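Local coordinates for endo-1,4-beta-xylanase C (Paenibacillus barcinonensis, PDB 4XUT), which hydrolyses internal beta-1,4-xylosidic linkages in xylan, the piece here being one of its N-terminal carbohydrate-binding modules (CBM22) rather than the catalytic domain, at residues Leu97-Asn102 against Ser140-Tyr145. Sequence-based numbering, arbitrary orientation.
Sequences LEKEFN and SGLRMY. With BGC (beta-D-glucopyranose), chain D.
Ser140 starts the pairing with Glu100: its OG donates to the anti lone pair of Glu100 OE2 at 2.6 Å. Ser140 and Gly141 both face Glu100, a classic beta bulge, their N atoms reaching Glu100 O from the same side of its carbonyl plane. From there strands 97-101 and 140-145 run antiparallel, the inner two of a four-stranded sheet in this CBM22 beta-sandwich. Leu142 lies alongside Lys99, its CD1 pressed tightly on Lys99 CG (3.2 Å), and also meets Leu97 CD1. Arg143 and Glu98 exchange backbone N-to-O bonds, both 2.8 Å. On the other face Arg143, bent at chi2 (113°), swings its guanidinium between two carboxylates in hydrogen-bonded salt bridges: NH1 to Glu98 OE2 at 2.9 Å, NH2 to Glu100 OE1 at 3.0 Å, the latter from above a carboxylate plane 90° to the guanidinium. One water joins Glu100 OE1 to Arg143 NH1; Glu65 takes NE, and Arg31 and Arg29 also bridge Glu98. Swapping Arg143 for an alanine is likely to leave Glu100 OE1 without its close cationic mate. Tyr145 sets a ring edge against Glu98 N (CE1 at 3.7 Å); its OH accepts a weak bond from glucose O2. The alternating charges probably keep both glutamates ionised, and Arg143 ties them to the neighbouring strand close to bound glucose.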
ATOM      1  N   LEU A  97       5.734  -3.567   3.239  1.00 12.08           N
ATOM      2  CA  LEU A  97       6.753  -2.554   3.460  1.00 12.83           C
ATOM      3  C   LEU A  97       7.919  -2.691   2.489  1.00 13.16           C
ATOM      4  O   LEU A  97       8.404  -3.800   2.245  1.00 14.22           O
ATOM      5  CB  LEU A  97       7.279  -2.602   4.900  1.00 13.58           C
ATOM      6  CG  LEU A  97       6.277  -2.506   6.047  1.00 15.48           C
ATOM      7  CD1 LEU A  97       7.002  -2.669   7.365  1.00 17.51           C
ATOM      8  CD2 LEU A  97       5.560  -1.190   5.960  1.00 16.84           C
ATOM      9  N   GLU A  98       8.414  -1.544   2.019  1.00 12.53           N
ATOM     10  CA  GLU A  98       9.667  -1.478   1.280  1.00 12.80           C
ATOM     11  C   GLU A  98      10.633  -0.744   2.157  1.00 13.48           C
ATOM     12  O   GLU A  98      10.356   0.396   2.586  1.00 12.65           O
ATOM     13  CB  GLU A  98       9.477  -0.746  -0.037  1.00 13.70           C
ATOM     14  CG  GLU A  98      10.746  -0.532  -0.864  1.00 13.93           C
ATOM     15  CD  GLU A  98      10.449   0.201  -2.153  1.00 15.96           C
ATOM     16  OE1 GLU A  98       9.830  -0.396  -3.044  1.00 16.80           O
ATOM     17  OE2 GLU A  98      10.799   1.390  -2.262  1.00 15.31           O
ATOM     18  N   LYS A  99      11.783  -1.359   2.394  1.00 13.26           N
ATOM     19  CA  LYS A  99      12.794  -0.796   3.269  1.00 13.97           C
ATOM     20  C   LYS A  99      14.125  -0.588   2.583  1.00 14.79           C
ATOM     21  O   LYS A  99      14.601  -1.449   1.842  1.00 15.44           O
ATOM     22  CB  LYS A  99      13.040  -1.717   4.468  1.00 16.08           C
ATOM     23  CG  LYS A  99      11.881  -1.770   5.393  1.00 18.27           C
ATOM     24  CD  LYS A  99      12.301  -2.339   6.754  1.00 22.69           C
ATOM     25  CE  LYS A  99      11.393  -3.430   7.216  1.00 28.15           C
ATOM     26  NZ  LYS A  99      11.642  -4.600   6.359  1.00 35.56           N
ATOM     27  N   GLU A 100      14.724   0.549   2.900  1.00 14.64           N
ATOM     28  CA  GLU A 100      16.033   0.945   2.394  1.00 14.27           C
ATOM     29  C   GLU A 100      16.959   1.181   3.588  1.00 14.62           C
ATOM     30  O   GLU A 100      16.546   1.776   4.579  1.00 14.04           O
ATOM     31  CB  GLU A 100      15.887   2.232   1.620  1.00 15.98           C
ATOM     32  CG  GLU A 100      17.161   2.785   0.980  1.00 17.53           C
ATOM     33  CD  GLU A 100      16.970   4.249   0.595  1.00 21.08           C
ATOM     34  OE1 GLU A 100      16.486   4.455  -0.529  1.00 24.40           O
ATOM     35  OE2 GLU A 100      17.265   5.149   1.406  1.00 24.38           O
ATOM     36  N   PHE A 101      18.201   0.706   3.477  1.00 15.25           N
ATOM     37  CA  PHE A 101      19.181   0.871   4.541  1.00 16.50           C
ATOM     38  C   PHE A 101      20.424   1.547   3.990  1.00 18.39           C
ATOM     39  O   PHE A 101      20.873   1.203   2.910  1.00 19.18           O
ATOM     40  CB  PHE A 101      19.611  -0.450   5.152  1.00 16.04           C
ATOM     41  CG  PHE A 101      18.504  -1.194   5.849  1.00 15.69           C
ATOM     42  CD1 PHE A 101      17.624  -1.962   5.126  1.00 16.44           C
ATOM     43  CD2 PHE A 101      18.323  -1.098   7.203  1.00 16.05           C
ATOM     44  CE1 PHE A 101      16.601  -2.622   5.765  1.00 15.97           C
ATOM     45  CE2 PHE A 101      17.299  -1.768   7.853  1.00 17.20           C
ATOM     46  CZ  PHE A 101      16.439  -2.547   7.113  1.00 15.97           C
ATOM     47  N   ASN A 102      20.952   2.484   4.763  1.00 19.91           N
ATOM     48  CA  ASN A 102      22.205   3.211   4.422  1.00 24.58           C
ATOM     49  C   ASN A 102      22.159   3.888   3.041  1.00 27.05           C
ATOM     50  O   ASN A 102      23.166   3.968   2.340  1.00 27.91           O
ATOM     51  CB  ASN A 102      23.396   2.252   4.504  1.00 24.87           C
ATOM     52  CG  ASN A 102      23.484   1.537   5.833  1.00 26.93           C
ATOM     53  OD1 ASN A 102      23.456   0.317   5.895  1.00 30.17           O
ATOM     54  ND2 ASN A 102      23.580   2.294   6.905  1.00 29.64           N
ATOM     55  N   SER A 140      16.959   3.925   6.254  1.00 13.39           N
ATOM     56  CA  SER A 140      16.883   5.233   5.575  1.00 14.87           C
ATOM     57  C   SER A 140      15.590   5.442   4.763  1.00 14.55           C
ATOM     58  O   SER A 140      15.281   6.574   4.336  1.00 14.85           O
ATOM     59  CB  SER A 140      18.123   5.432   4.686  1.00 14.55           C
ATOM     60  OG  SER A 140      18.262   4.419   3.707  1.00 15.47           O
ATOM     61  N   GLY A 141      14.813   4.383   4.577  1.00 13.76           N
ATOM     62  CA  GLY A 141      13.468   4.511   4.018  1.00 12.93           C
ATOM     63  C   GLY A 141      12.598   3.399   4.493  1.00 13.19           C
ATOM     64  O   GLY A 141      13.064   2.267   4.681  1.00 13.17           O
ATOM     65  N   LEU A 142      11.324   3.714   4.662  1.00 13.15           N
ATOM     66  CA  LEU A 142      10.354   2.718   5.061  1.00 13.61           C
ATOM     67  C   LEU A 142       9.050   3.132   4.445  1.00 13.25           C
ATOM     68  O   LEU A 142       8.467   4.161   4.827  1.00 12.90           O
ATOM     69  CB  LEU A 142      10.246   2.658   6.589  1.00 15.15           C
ATOM     70  CG  LEU A 142       9.306   1.603   7.180  1.00 18.77           C
ATOM     71  CD1 LEU A 142       9.745   0.253   6.739  1.00 21.26           C
ATOM     72  CD2 LEU A 142       9.308   1.619   8.698  1.00 22.78           C
ATOM     73  N   ARG A 143       8.615   2.379   3.456  1.00 11.54           N
ATOM     74  CA  ARG A 143       7.458   2.812   2.649  1.00 12.35           C
ATOM     75  C   ARG A 143       6.392   1.761   2.710  1.00 13.20           C
ATOM     76  O   ARG A 143       6.685   0.579   2.539  1.00 13.22           O
ATOM     77  CB  ARG A 143       7.892   3.032   1.214  1.00 12.59           C
ATOM     78  CG  ARG A 143       9.056   3.975   1.021  1.00 13.37           C
ATOM     79  CD  ARG A 143      10.302   3.308   0.510  1.00 13.97           C
ATOM     80  NE  ARG A 143      11.466   4.209   0.569  1.00 15.24           N
ATOM     81  CZ  ARG A 143      12.608   4.032  -0.078  1.00 15.65           C
ATOM     82  NH1 ARG A 143      12.783   2.975  -0.855  1.00 17.08           N
ATOM     83  NH2 ARG A 143      13.614   4.902   0.084  1.00 15.58           N
ATOM     84  N   MET A 144       5.161   2.167   2.964  1.00 13.65           N
ATOM     85  CA  MET A 144       4.054   1.257   2.936  1.00 15.70           C
ATOM     86  C   MET A 144       3.512   1.212   1.522  1.00 13.95           C
ATOM     87  O   MET A 144       3.481   2.214   0.807  1.00 13.33           O
ATOM     88  CB  MET A 144       2.943   1.727   3.871  1.00 20.31           C
ATOM     89  CG  MET A 144       1.709   0.830   3.998  1.00 28.07           C
ATOM     90  SD  MET A 144       0.211   1.752   4.465  1.00 39.84           S
ATOM     91  CE  MET A 144      -0.522   1.895   2.836  1.00 39.31           C
ATOM     92  N   TYR A 145       3.084   0.027   1.111  1.00 12.72           N
ATOM     93  CA  TYR A 145       2.425  -0.162  -0.185  1.00 12.88           C
ATOM     94  C   TYR A 145       1.424  -1.309  -0.143  1.00 12.99           C
ATOM     95  O   TYR A 145       1.422  -2.135   0.776  1.00 11.89           O
ATOM     96  CB  TYR A 145       3.412  -0.309  -1.328  1.00 13.41           C
ATOM     97  CG  TYR A 145       4.214  -1.573  -1.349  1.00 13.22           C
ATOM     98  CD1 TYR A 145       5.361  -1.685  -0.587  1.00 13.66           C
ATOM     99  CD2 TYR A 145       3.897  -2.621  -2.211  1.00 13.28           C
ATOM    100  CE1 TYR A 145       6.112  -2.840  -0.599  1.00 14.63           C
ATOM    101  CE2 TYR A 145       4.665  -3.754  -2.261  1.00 13.73           C
ATOM    102  CZ  TYR A 145       5.778  -3.860  -1.445  1.00 15.24           C
ATOM    103  OH  TYR A 145       6.593  -4.974  -1.424  1.00 17.36           O
TER
HETATM  104  C2  BGC D   2       8.126  -6.977  -4.745  1.00 40.75           C
HETATM  105  C3  BGC D   2       7.802  -7.824  -3.530  1.00 39.68           C
HETATM  106  C4  BGC D   2       8.348  -9.235  -3.738  1.00 41.50           C
HETATM  107  C5  BGC D   2       9.820  -9.156  -4.194  1.00 39.49           C
HETATM  108  C6  BGC D   2      10.571 -10.503  -4.398  1.00 41.91           C
HETATM  109  C1  BGC D   2       9.552  -7.000  -5.269  1.00 40.93           C
HETATM  110  O2  BGC D   2       7.815  -5.627  -4.448  1.00 44.62           O
HETATM  111  O3  BGC D   2       6.374  -7.816  -3.294  1.00 42.64           O
HETATM  112  O4  BGC D   2       8.142  -9.935  -2.501  1.00 43.61           O
HETATM  113  O5  BGC D   2       9.936  -8.365  -5.399  1.00 44.58           O
HETATM  114  O6  BGC D   2      10.042 -11.392  -5.400  1.00 45.56           O
HETATM  115  O   HOH W   1      15.084   3.442  -2.663  1.00 26.84           O